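Local coordinates for solute-binding protein (Thermoactinomyces vulgaris, PDB 2ZYN) that binds glucose-built sugars, probably cyclodextrins, and is likely to deliver them to a membrane transporter as its extracellular solute-binding component, at residues Leu21-Asn26 / Ile49-Val54; Val56-Gln61 / Leu77-His82; Pro81-Gly86 / Val348-Ile353. All blocks are in the same frame, centred on the assembly; numbering follows the deposited sequence.

Contact 1: Leu21-Asn26 / Ile49-Val54; sequences LVVWEN and IQVEVV. With GLC (alpha-D-glucopyranose), chain B.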
loop_
_atom_site.group_PDB
_atom_site.type_symbol
_atom_site.label_atom_id
_atom_site.label_comp_id
_atom_site.label_asym_id
_atom_site.label_seq_id
_atom_site.Cartn_x
_atom_site.Cartn_y
_atom_site.Cartn_z
ATOM N N LEU A 21 24.740 11.492 0.860
ATOM C CA LEU A 21 23.282 11.492 0.906
ATOM C C LEU A 21 22.765 10.275 1.669
ATOM O O LEU A 21 23.402 9.222 1.673
ATOM C CB LEU A 21 22.696 11.534 -0.512
ATOM C CG LEU A 21 22.981 12.788 -1.351
ATOM C CD1 LEU A 21 22.617 12.560 -2.809
ATOM C CD2 LEU A 21 22.254 14.013 -0.806
ATOM N N VAL A 22 21.621 10.439 2.330
ATOM C CA VAL A 22 20.995 9.358 3.095
ATOM C C VAL A 22 19.624 9.038 2.503
ATOM O O VAL A 22 18.826 9.938 2.233
ATOM C CB VAL A 22 20.869 9.711 4.606
ATOM C CG1 VAL A 22 20.214 8.581 5.388
ATOM C CG2 VAL A 22 22.234 10.024 5.205
ATOM N N VAL A 23 19.371 7.751 2.293
ATOM C CA VAL A 23 18.102 7.278 1.746
ATOM C C VAL A 23 17.488 6.270 2.716
ATOM O O VAL A 23 18.168 5.342 3.150
ATOM C CB VAL A 23 18.307 6.616 0.356
ATOM C CG1 VAL A 23 17.045 5.919 -0.117
ATOM C CG2 VAL A 23 18.748 7.643 -0.675
ATOM N N TRP A 24 16.218 6.456 3.070
ATOM C CA TRP A 24 15.508 5.439 3.847
ATOM C C TRP A 24 14.656 4.573 2.935
ATOM O O TRP A 24 13.717 5.061 2.297
ATOM C CB TRP A 24 14.626 6.051 4.939
ATOM C CG TRP A 24 15.367 6.696 6.069
ATOM C CD1 TRP A 24 16.691 6.560 6.376
ATOM C CD2 TRP A 24 14.809 7.558 7.065
ATOM N NE1 TRP A 24 16.995 7.303 7.492
ATOM C CE2 TRP A 24 15.858 7.923 7.937
ATOM C CE3 TRP A 24 13.524 8.065 7.303
ATOM C CZ2 TRP A 24 15.663 8.776 9.030
ATOM C CZ3 TRP A 24 13.328 8.911 8.390
ATOM C CH2 TRP A 24 14.396 9.256 9.239
ATOM N N GLU A 25 14.998 3.288 2.874
ATOM C CA GLU A 25 14.222 2.309 2.121
ATOM C C GLU A 25 13.556 1.335 3.083
ATOM O O GLU A 25 14.056 1.101 4.183
ATOM C CB GLU A 25 15.112 1.565 1.109
ATOM C CG GLU A 25 14.411 0.486 0.266
ATOM C CD GLU A 25 13.269 1.024 -0.591
ATOM O OE1 GLU A 25 12.157 1.234 -0.061
ATOM O OE2 GLU A 25 13.475 1.214 -1.808
ATOM N N ASN A 26 12.417 0.789 2.663
ATOM C CA ASN A 26 11.662 -0.185 3.446
ATOM C C ASN A 26 12.551 -1.301 3.995
ATOM O O ASN A 26 13.317 -1.919 3.250
ATOM C CB ASN A 26 10.529 -0.771 2.595
ATOM C CG ASN A 26 9.611 -1.698 3.380
ATOM O OD1 ASN A 26 9.484 -1.590 4.601
ATOM N ND2 ASN A 26 8.944 -2.604 2.668
ATOM N N ILE A 49 29.286 10.959 -5.279
ATOM C CA ILE A 49 28.521 11.256 -4.069
ATOM C C ILE A 49 28.202 9.968 -3.318
ATOM O O ILE A 49 27.515 9.090 -3.844
ATOM C CB ILE A 49 27.193 12.001 -4.389
ATOM C CG1 ILE A 49 27.455 13.249 -5.240
ATOM C CG2 ILE A 49 26.451 12.364 -3.098
ATOM C CD1 ILE A 49 26.237 13.760 -5.997
ATOM N N GLN A 50 28.711 9.865 -2.093
ATOM C CA GLN A 50 28.424 8.725 -1.225
ATOM C C GLN A 50 26.941 8.691 -0.880
ATOM O O GLN A 50 26.362 9.710 -0.495
ATOM C CB GLN A 50 29.245 8.811 0.066
ATOM C CG GLN A 50 30.743 8.579 -0.097
ATOM C CD GLN A 50 31.102 7.108 -0.179
ATOM O OE1 GLN A 50 30.959 6.481 -1.228
ATOM N NE2 GLN A 50 31.578 6.550 0.931
ATOM N N VAL A 51 26.324 7.525 -1.044
ATOM C CA VAL A 51 24.919 7.344 -0.689
ATOM C C VAL A 51 24.762 6.171 0.270
ATOM O O VAL A 51 25.190 5.050 -0.022
ATOM C CB VAL A 51 24.014 7.123 -1.929
ATOM C CG1 VAL A 51 22.547 7.135 -1.518
ATOM C CG2 VAL A 51 24.270 8.186 -2.993
ATOM N N GLU A 52 24.143 6.444 1.415
ATOM C CA GLU A 52 23.869 5.420 2.413
ATOM C C GLU A 52 22.383 5.066 2.422
ATOM O O GLU A 52 21.535 5.908 2.725
ATOM C CB GLU A 52 24.320 5.889 3.797
ATOM C CG GLU A 52 24.103 4.875 4.913
ATOM C CD GLU A 52 24.360 5.447 6.298
ATOM O OE1 GLU A 52 24.017 6.621 6.549
ATOM O OE2 GLU A 52 24.895 4.709 7.146
ATOM N N VAL A 53 22.084 3.814 2.085
ATOM C CA VAL A 53 20.710 3.317 2.094
ATOM C C VAL A 53 20.438 2.583 3.405
ATOM O O VAL A 53 21.000 1.516 3.662
ATOM C CB VAL A 53 20.412 2.399 0.889
ATOM C CG1 VAL A 53 18.952 1.933 0.911
ATOM C CG2 VAL A 53 20.714 3.121 -0.415
ATOM N N VAL A 54 19.568 3.173 4.220
ATOM C CA VAL A 54 19.264 2.671 5.558
ATOM C C VAL A 54 17.854 2.073 5.606
ATOM O O VAL A 54 16.894 2.718 5.182
ATOM C CB VAL A 54 19.396 3.807 6.610
ATOM C CG1 VAL A 54 19.023 3.322 8.011
ATOM C CG2 VAL A 54 20.804 4.397 6.594
HETATM C C1 GLC B . 6.762 -5.234 8.296
HETATM C C2 GLC B . 7.824 -4.676 7.371
HETATM C C3 GLC B . 7.235 -4.250 6.013
HETATM C C4 GLC B . 6.397 -5.352 5.314
HETATM C C5 GLC B . 5.452 -6.121 6.352
HETATM C C6 GLC B . 5.043 -7.529 5.898
HETATM O O2 GLC B . 8.555 -3.577 7.944
HETATM O O3 GLC B . 8.292 -3.822 5.151
HETATM O O4 GLC B . 5.593 -4.660 4.366
HETATM O O5 GLC B . 6.014 -6.295 7.708
HETATM O O6 GLC B . 6.211 -8.280 5.610
#

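Contact 2: Val56-Gln61 / Leu77-His82; sequences VALLKQ and LVTWPH. With GLC (alpha-D-glucopyranose), chain C; GLC (alpha-D-glucopyranose), chain D; GLC (alpha-D-glucopyranose), chain E.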
loop_
_atom_site.group_PDB
_atom_site.type_symbol
_atom_site.label_atom_id
_atom_site.label_comp_id
_atom_site.label_asym_id
_atom_site.label_seq_id
_atom_site.Cartn_x
_atom_site.Cartn_y
_atom_site.Cartn_z
ATOM N N VAL A 56 14.429 1.352 7.036
ATOM C CA VAL A 56 13.427 1.815 7.991
ATOM C C VAL A 56 12.067 1.348 7.480
ATOM O O VAL A 56 11.708 1.619 6.331
ATOM C CB VAL A 56 13.401 3.364 8.123
ATOM C CG1 VAL A 56 12.393 3.800 9.183
ATOM C CG2 VAL A 56 14.787 3.921 8.447
ATOM N N ALA A 57 11.320 0.645 8.331
ATOM C CA ALA A 57 9.996 0.129 7.964
ATOM C C ALA A 57 9.135 1.162 7.242
ATOM O O ALA A 57 9.023 2.306 7.679
ATOM C CB ALA A 57 9.274 -0.407 9.190
ATOM N N LEU A 58 8.523 0.736 6.139
ATOM C CA LEU A 58 7.682 1.602 5.306
ATOM C C LEU A 58 6.715 2.473 6.119
ATOM O O LEU A 58 6.576 3.670 5.862
ATOM C CB LEU A 58 6.898 0.747 4.303
ATOM C CG LEU A 58 6.080 1.444 3.216
ATOM C CD1 LEU A 58 6.982 2.019 2.118
ATOM C CD2 LEU A 58 5.064 0.481 2.634
ATOM N N LEU A 59 5.980 1.833 7.030
ATOM C CA LEU A 59 4.984 2.501 7.861
ATOM C C LEU A 59 5.527 3.242 9.102
ATOM O O LEU A 59 4.747 3.851 9.850
ATOM C CB LEU A 59 3.835 1.519 8.189
ATOM C CG LEU A 59 3.066 0.907 6.987
ATOM C CD1 LEU A 59 2.053 -0.143 7.443
ATOM C CD2 LEU A 59 2.361 1.992 6.177
ATOM N N LYS A 60 6.852 3.181 9.313
ATOM C CA LYS A 60 7.483 3.894 10.419
ATOM C C LYS A 60 8.236 5.136 9.942
ATOM O O LYS A 60 8.581 6.002 10.755
ATOM C CB LYS A 60 8.412 2.966 11.208
ATOM C CG LYS A 60 7.690 1.872 11.995
ATOM C CD LYS A 60 8.651 1.062 12.868
ATOM C CE LYS A 60 9.040 1.813 14.140
ATOM N NZ LYS A 60 9.989 1.036 14.990
ATOM N N GLN A 61 8.472 5.229 8.631
ATOM C CA GLN A 61 9.294 6.303 8.064
ATOM C C GLN A 61 8.759 7.714 8.300
ATOM O O GLN A 61 9.534 8.613 8.628
ATOM C CB GLN A 61 9.545 6.086 6.563
ATOM C CG GLN A 61 10.579 5.002 6.270
ATOM C CD GLN A 61 11.139 5.043 4.858
ATOM O OE1 GLN A 61 11.556 4.019 4.315
ATOM N NE2 GLN A 61 11.164 6.225 4.263
ATOM N N LEU A 77 16.158 11.352 1.120
ATOM C CA LEU A 77 15.062 10.679 0.425
ATOM C C LEU A 77 14.384 9.663 1.333
ATOM O O LEU A 77 15.051 8.875 2.016
ATOM C CB LEU A 77 15.559 9.983 -0.846
ATOM C CG LEU A 77 15.465 10.680 -2.211
ATOM C CD1 LEU A 77 15.673 12.183 -2.144
ATOM C CD2 LEU A 77 16.430 10.040 -3.192
ATOM N N VAL A 78 13.054 9.695 1.323
ATOM C CA VAL A 78 12.217 8.810 2.133
ATOM C C VAL A 78 11.123 8.210 1.245
ATOM O O VAL A 78 10.921 8.660 0.119
ATOM C CB VAL A 78 11.573 9.570 3.326
ATOM C CG1 VAL A 78 12.645 10.043 4.312
ATOM C CG2 VAL A 78 10.730 10.759 2.831
ATOM N N THR A 79 10.430 7.192 1.747
ATOM C CA THR A 79 9.356 6.549 0.986
ATOM C C THR A 79 8.216 6.037 1.868
ATOM O O THR A 79 8.446 5.488 2.943
ATOM C CB THR A 79 9.907 5.400 0.086
ATOM O OG1 THR A 79 8.856 4.885 -0.741
ATOM C CG2 THR A 79 10.529 4.271 0.930
ATOM N N TRP A 80 6.992 6.244 1.392
ATOM C CA TRP A 80 5.781 5.658 1.979
ATOM C C TRP A 80 4.611 5.764 1.004
ATOM O O TRP A 80 4.651 6.595 0.087
ATOM C CB TRP A 80 5.430 6.274 3.345
ATOM C CG TRP A 80 5.306 7.766 3.386
ATOM C CD1 TRP A 80 4.261 8.520 2.931
ATOM C CD2 TRP A 80 6.248 8.682 3.951
ATOM N NE1 TRP A 80 4.503 9.853 3.168
ATOM C CE2 TRP A 80 5.715 9.981 3.793
ATOM C CE3 TRP A 80 7.495 8.533 4.571
ATOM C CZ2 TRP A 80 6.388 11.129 4.228
ATOM C CZ3 TRP A 80 8.168 9.675 5.006
ATOM C CH2 TRP A 80 7.606 10.957 4.836
ATOM N N PRO A 81 3.575 4.917 1.179
ATOM C CA PRO A 81 2.404 5.013 0.299
ATOM C C PRO A 81 1.748 6.398 0.346
ATOM O O PRO A 81 1.754 7.055 1.382
ATOM C CB PRO A 81 1.455 3.943 0.845
ATOM C CG PRO A 81 2.329 2.993 1.589
ATOM C CD PRO A 81 3.424 3.830 2.168
ATOM N N HIS A 82 1.183 6.812 -0.784
ATOM C CA HIS A 82 0.750 8.189 -1.003
ATOM C C HIS A 82 -0.407 8.678 -0.128
ATOM O O HIS A 82 -0.677 9.878 -0.100
ATOM C CB HIS A 82 0.338 8.353 -2.462
ATOM C CG HIS A 82 -0.944 7.660 -2.788
ATOM N ND1 HIS A 82 -2.158 8.313 -2.814
ATOM C CD2 HIS A 82 -1.210 6.361 -3.054
ATOM C CE1 HIS A 82 -3.113 7.448 -3.105
ATOM N NE2 HIS A 82 -2.563 6.257 -3.257
HETATM C C1 GLC C . -1.126 3.896 8.616
HETATM C C2 GLC C . 0.174 4.492 9.097
HETATM C C3 GLC C . 0.964 3.479 9.920
HETATM C C4 GLC C . 0.136 2.832 11.088
HETATM C C5 GLC C . -1.248 2.357 10.554
HETATM C C6 GLC C . -2.281 1.972 11.624
HETATM O O2 GLC C . 0.973 4.998 8.024
HETATM O O3 GLC C . 2.180 3.961 10.411
HETATM O O4 GLC C . 0.901 1.684 11.461
HETATM O O5 GLC C . -1.888 3.358 9.718
HETATM O O6 GLC C . -2.448 3.106 12.507
HETATM C C1 GLC D . -2.035 1.277 4.075
HETATM C C2 GLC D . -1.660 2.751 4.070
HETATM C C3 GLC D . -0.907 3.120 5.352
HETATM C C4 GLC D . -1.689 2.688 6.640
HETATM C C5 GLC D . -2.139 1.216 6.544
HETATM C C6 GLC D . -3.106 0.805 7.631
HETATM O O2 GLC D . -0.902 3.101 2.925
HETATM O O3 GLC D . -0.533 4.465 5.434
HETATM O O4 GLC D . -0.803 2.802 7.722
HETATM O O5 GLC D . -2.776 0.948 5.264
HETATM O O6 GLC D . -3.166 -0.603 7.709
HETATM C C1 GLC E . 0.823 -2.751 1.895
HETATM C C2 GLC E . 0.761 -1.397 1.154
HETATM C C3 GLC E . 0.370 -0.191 2.101
HETATM C C4 GLC E . -0.713 -0.542 3.145
HETATM C C5 GLC E . -0.374 -1.854 3.889
HETATM C C6 GLC E . -1.456 -2.251 4.903
HETATM O O2 GLC E . 2.010 -1.100 0.504
HETATM O O3 GLC E . -0.163 0.879 1.337
HETATM O O4 GLC E . -0.829 0.514 4.098
HETATM O O5 GLC E . -0.185 -2.939 2.960
HETATM O O6 GLC E . -0.894 -3.146 5.829
#

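Contact 3: Pro81-Gly86 / Val348-Ile353; sequences PHDRLG and VPMPSI. With GLC (alpha-D-glucopyranose), chain D; GLC (alpha-D-glucopyranose), chain C; GLC (alpha-D-glucopyranose), chain E.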
loop_
_atom_site.group_PDB
_atom_site.type_symbol
_atom_site.label_atom_id
_atom_site.label_comp_id
_atom_site.label_asym_id
_atom_site.label_seq_id
_atom_site.Cartn_x
_atom_site.Cartn_y
_atom_site.Cartn_z
ATOM N N PRO A 81 3.575 4.917 1.179
ATOM C CA PRO A 81 2.404 5.013 0.299
ATOM C C PRO A 81 1.748 6.398 0.346
ATOM O O PRO A 81 1.754 7.055 1.382
ATOM C CB PRO A 81 1.455 3.943 0.845
ATOM C CG PRO A 81 2.329 2.993 1.589
ATOM C CD PRO A 81 3.424 3.830 2.168
ATOM N N HIS A 82 1.183 6.812 -0.784
ATOM C CA HIS A 82 0.750 8.189 -1.003
ATOM C C HIS A 82 -0.407 8.678 -0.128
ATOM O O HIS A 82 -0.677 9.878 -0.100
ATOM C CB HIS A 82 0.338 8.353 -2.462
ATOM C CG HIS A 82 -0.944 7.660 -2.788
ATOM N ND1 HIS A 82 -2.158 8.313 -2.814
ATOM C CD2 HIS A 82 -1.210 6.361 -3.054
ATOM C CE1 HIS A 82 -3.113 7.448 -3.105
ATOM N NE2 HIS A 82 -2.563 6.257 -3.257
ATOM N N ASP A 83 -1.110 7.772 0.555
ATOM C CA ASP A 83 -2.294 8.167 1.332
ATOM C C ASP A 83 -1.990 9.246 2.367
ATOM O O ASP A 83 -2.826 10.105 2.640
ATOM C CB ASP A 83 -2.976 6.967 2.004
ATOM C CG ASP A 83 -2.025 6.148 2.848
ATOM O OD1 ASP A 83 -1.132 5.498 2.270
ATOM O OD2 ASP A 83 -2.189 6.113 4.088
ATOM N N ARG A 84 -0.788 9.207 2.927
ATOM C CA ARG A 84 -0.410 10.160 3.965
ATOM C C ARG A 84 0.412 11.342 3.439
ATOM O O ARG A 84 1.100 12.007 4.206
ATOM C CB ARG A 84 0.320 9.446 5.101
ATOM C CG ARG A 84 -0.555 8.500 5.910
ATOM C CD ARG A 84 0.239 7.817 7.008
ATOM N NE ARG A 84 0.725 8.771 8.006
ATOM C CZ ARG A 84 1.609 8.489 8.957
ATOM N NH1 ARG A 84 2.136 7.272 9.057
ATOM N NH2 ARG A 84 1.979 9.436 9.811
ATOM N N LEU A 85 0.340 11.596 2.135
ATOM C CA LEU A 85 1.065 12.717 1.532
ATOM C C LEU A 85 0.558 14.078 2.017
ATOM O O LEU A 85 1.349 14.912 2.463
ATOM C CB LEU A 85 1.019 12.645 0.001
ATOM C CG LEU A 85 1.739 13.756 -0.770
ATOM C CD1 LEU A 85 3.233 13.758 -0.487
ATOM C CD2 LEU A 85 1.483 13.618 -2.256
ATOM N N GLY A 86 -0.755 14.292 1.921
ATOM C CA GLY A 86 -1.385 15.529 2.383
ATOM C C GLY A 86 -1.029 15.834 3.824
ATOM O O GLY A 86 -0.707 16.974 4.165
ATOM N N VAL A 348 -9.642 2.214 -6.678
ATOM C CA VAL A 348 -9.625 3.664 -6.516
ATOM C C VAL A 348 -8.364 4.048 -5.745
ATOM O O VAL A 348 -8.008 3.374 -4.779
ATOM C CB VAL A 348 -10.877 4.187 -5.761
ATOM C CG1 VAL A 348 -12.130 4.078 -6.628
ATOM C CG2 VAL A 348 -11.083 3.450 -4.441
ATOM N N PRO A 349 -7.677 5.123 -6.169
ATOM C CA PRO A 349 -6.531 5.555 -5.377
ATOM C C PRO A 349 -6.963 5.916 -3.960
ATOM O O PRO A 349 -8.040 6.493 -3.769
ATOM C CB PRO A 349 -6.030 6.804 -6.117
ATOM C CG PRO A 349 -7.159 7.226 -6.999
ATOM C CD PRO A 349 -7.894 5.974 -7.351
ATOM N N MET A 350 -6.144 5.558 -2.975
ATOM C CA MET A 350 -6.388 5.978 -1.600
ATOM C C MET A 350 -6.472 7.499 -1.549
ATOM O O MET A 350 -5.696 8.181 -2.228
ATOM C CB MET A 350 -5.272 5.504 -0.670
ATOM C CG MET A 350 -5.236 3.999 -0.461
ATOM S SD MET A 350 -4.025 3.487 0.762
ATOM C CE MET A 350 -2.501 3.661 -0.166
ATOM N N PRO A 351 -7.431 8.039 -0.776
ATOM C CA PRO A 351 -7.415 9.481 -0.530
ATOM C C PRO A 351 -6.061 9.918 0.019
ATOM O O PRO A 351 -5.398 9.151 0.728
ATOM C CB PRO A 351 -8.513 9.671 0.524
ATOM C CG PRO A 351 -9.449 8.543 0.296
ATOM C CD PRO A 351 -8.578 7.381 -0.125
ATOM N N SER A 352 -5.638 11.126 -0.334
ATOM C CA SER A 352 -4.355 11.639 0.133
ATOM C C SER A 352 -4.484 12.989 0.838
ATOM O O SER A 352 -3.476 13.623 1.155
ATOM C CB SER A 352 -3.340 11.715 -1.017
ATOM O OG SER A 352 -3.822 12.522 -2.074
ATOM N N ILE A 353 -5.720 13.418 1.096
ATOM C CA ILE A 353 -5.955 14.650 1.859
ATOM C C ILE A 353 -5.444 14.496 3.297
ATOM O O ILE A 353 -5.358 13.374 3.797
ATOM C CB ILE A 353 -7.444 15.096 1.818
ATOM C CG1 ILE A 353 -8.377 13.995 2.343
ATOM C CG2 ILE A 353 -7.827 15.523 0.403
ATOM C CD1 ILE A 353 -9.842 14.388 2.369
HETATM C C1 GLC D . -2.035 1.277 4.075
HETATM C C2 GLC D . -1.660 2.751 4.070
HETATM C C3 GLC D . -0.907 3.120 5.352
HETATM C C4 GLC D . -1.689 2.688 6.640
HETATM C C5 GLC D . -2.139 1.216 6.544
HETATM C C6 GLC D . -3.106 0.805 7.631
HETATM O O2 GLC D . -0.902 3.101 2.925
HETATM O O3 GLC D . -0.533 4.465 5.434
HETATM O O4 GLC D . -0.803 2.802 7.722
HETATM O O5 GLC D . -2.776 0.948 5.264
HETATM O O6 GLC D . -3.166 -0.603 7.709
HETATM C C1 GLC C . -1.126 3.896 8.616
HETATM C C2 GLC C . 0.174 4.492 9.097
HETATM C C3 GLC C . 0.964 3.479 9.920
HETATM C C4 GLC C . 0.136 2.832 11.088
HETATM C C5 GLC C . -1.248 2.357 10.554
HETATM C C6 GLC C . -2.281 1.972 11.624
HETATM O O2 GLC C . 0.973 4.998 8.024
HETATM O O3 GLC C . 2.180 3.961 10.411
HETATM O O4 GLC C . 0.901 1.684 11.461
HETATM O O5 GLC C . -1.888 3.358 9.718
HETATM O O6 GLC C . -2.448 3.106 12.507
HETATM C C1 GLC E . 0.823 -2.751 1.895
HETATM C C2 GLC E . 0.761 -1.397 1.154
HETATM C C3 GLC E . 0.370 -0.191 2.101
HETATM C C4 GLC E . -0.713 -0.542 3.145
HETATM C C5 GLC E . -0.374 -1.854 3.889
HETATM C C6 GLC E . -1.456 -2.251 4.903
HETATM O O2 GLC E . 2.010 -1.100 0.504
HETATM O O3 GLC E . -0.163 0.879 1.337
HETATM O O4 GLC E . -0.829 0.514 4.098
HETATM O O5 GLC E . -0.185 -2.939 2.960
HETATM O O6 GLC E . -0.894 -3.146 5.829
HETATM O O HOH W 1 -2.820 12.328 4.028
#

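Contact 1: Leu21-Asn26 / Ile49-Val54
Leu21 pairs with Val51, Val22 with Glu52, Val23 with Val53 and Trp24 with Val54 in parallel register, the axes of the strand segments closing to 4.7 Å at an angle of 23°. Five backbone hydrogen bonds alternate across the pair. Val54 N meets Val23 O at 2.8 Å with an N-H...O angle of 172°, whereas the last, Glu25 N to Val54 O at 3.0 Å, bends to 150° and arrives tilted from the carbonyl plane. The tight face carries Leu21, Val23, Val51 and Val53. Leu21 CD1 packs 3.8 Å from Ile49 CG2, and Val23, with CG2 beside its own backbone N, turns that methyl to within 3.9 Å of Val51 CG1. Ala40 of helix 31-47 and Leu299 of helix 293-303 cover this side.

The opposite face is looser and partly open: Glu52 runs extended alongside Val22, OE1 4.1 Å from Val22 CG2, with a long, weak ion pair to Lys20. Trp24 is the buried exception there, its CD1 3.9 Å from Val54 CB and its indole against helix 61-68.

Past the strand end, Asn26 OD1 accepts O3 of the chain B glucose at 2.6 Å. Two parallel strands joined through helix 31-47 form a beta-alpha-beta unit of the bacterial solute-binding fold, one strand leading into the sugar site.

Contact 2: Val56-Gln61 / Leu77-His82
In the wall of the sugar-binding cleft, the loop between strand 50-55 and helix 61-68 lays Leu58 and Gln61 against strand 77-81. A turn shapes the loop, Lys60 N donating to Ala57 O at 2.9 Å. Leu58 carries the apolar part of the contact: its CG sits 3.7 Å from Pro81 CD, while CD1 settles 3.8 Å from Trp80 CA. With CG anti to the backbone N (chi1 -173°), the leucine fork straddles this stretch of strand, CD1 on the Trp80 backbone and CD2 on the proline ring.

Farther back, Gln61 CB approaches the edge of the Trp80 indole, near the ring plane, at 3.8 Å from CE3. Trp80 holds CG between its backbone N and carbonyl carbon (chi1 54°), which sets the CE3 edge of the ring against Gln61 CB; Tyr285 of strand 278-286 meets the same indole. Thr79 has its CG2 methyl beside the Gln61 side chain, and its OG1 is bonded to Gly283 O.

Both segments also touch sugar. Leu59 O accepts O3 of the chain C glucose at 2.6 Å, and Leu59 CD2 rests 3.6 Å from C3 of the chain D glucose. Pro81 places CB 3.3 Å from O2 of the chain D unit and CG 3.3 Å from O3 of the chain E unit. Sugar recognition here is consistent with one directional bond to a backbone carbonyl, supplemented by van der Waals contact from Leu59 and Pro81; the charged Asp83 and Arg84, which bond the same sugars, follow directly in the chain.

Contact 3: Pro81-Gly86 / Val348-Ile353
Asp83 and Met350 meet beside the O2/O3 side of the chain D glucose, the Met350 CE methyl lying 3.3 Å from Asp83 OD1. The carboxylate grips this glucose with both oxygens: OD1 accepts the sugar O2 in a very short bond of 2.5 Å, and OD2 accepts O3 at 2.7 Å. In Met350 the bend at chi3 (-76°) swings the CE methyl toward Asp83 OD1 and the sugar O2. Next along the ligand, Arg84 NH1 donates to O2 of the chain C glucose at 2.8 Å with an N-H...O angle of 151°, the hydroxyl lying at the edge of the guanidinium.

A second shell sets these groups. Salt bridges from NE to Glu87 and from NH2 to Glu63 fix the rotation of the Arg84 guanidinium, and Asp83 OD2 receives a further, weak bond from Trp360. Behind the carboxylate, His82 turns its ring edge toward Pro349 C and Ser352 CB, with CE1 3.8 Å from Met350 CB, while its NE2 bonds to Ile279 O. Replacing the imidazole of His82 by an alanine is likely to leave Ile279 O without its NE2 partner and open a gap beside Pro349 and Met350.

Farther down, the backbones close on each other. Asp83 CA makes a C-H...O contact of 3.3 Å with Pro351 O, and Gly86 N donates weakly to Ser352 O at 2.9 Å. One water lies between Asp83 O and Ile353 O.

The contact thus joins the turn from strand 77-81 into helix 85-90 to the chain following strand 348-349, which runs parallel to strand 278-286, with helix 109-114 touching His82 and Pro349 and helix 174-183 touching Met350.

Overall arrangement
Contact 1 closes before contact 2 opens along the chain, and contact 3 begins on Pro81 and His82, where contact 2 ends. Centres of contacts 1 and 2 lie about 13 Å apart, as do those of contacts 2 and 3; contacts 1 and 3 are about 24 Å apart between centres and do not touch. Probable backbone hydrogen bonds from Trp24 to Leu77 and from Val56 to Glu25 join the first two. Contacts 2 and 3 both reach the mixed sheet containing strands 77-81, 278-286 and 348-349, and share three glucose units. The series runs from a beta-alpha-beta unit, reaching sugar through Asn26, to contacts 2 and 3 at the sugar site; only 348-353 comes late in the sequence.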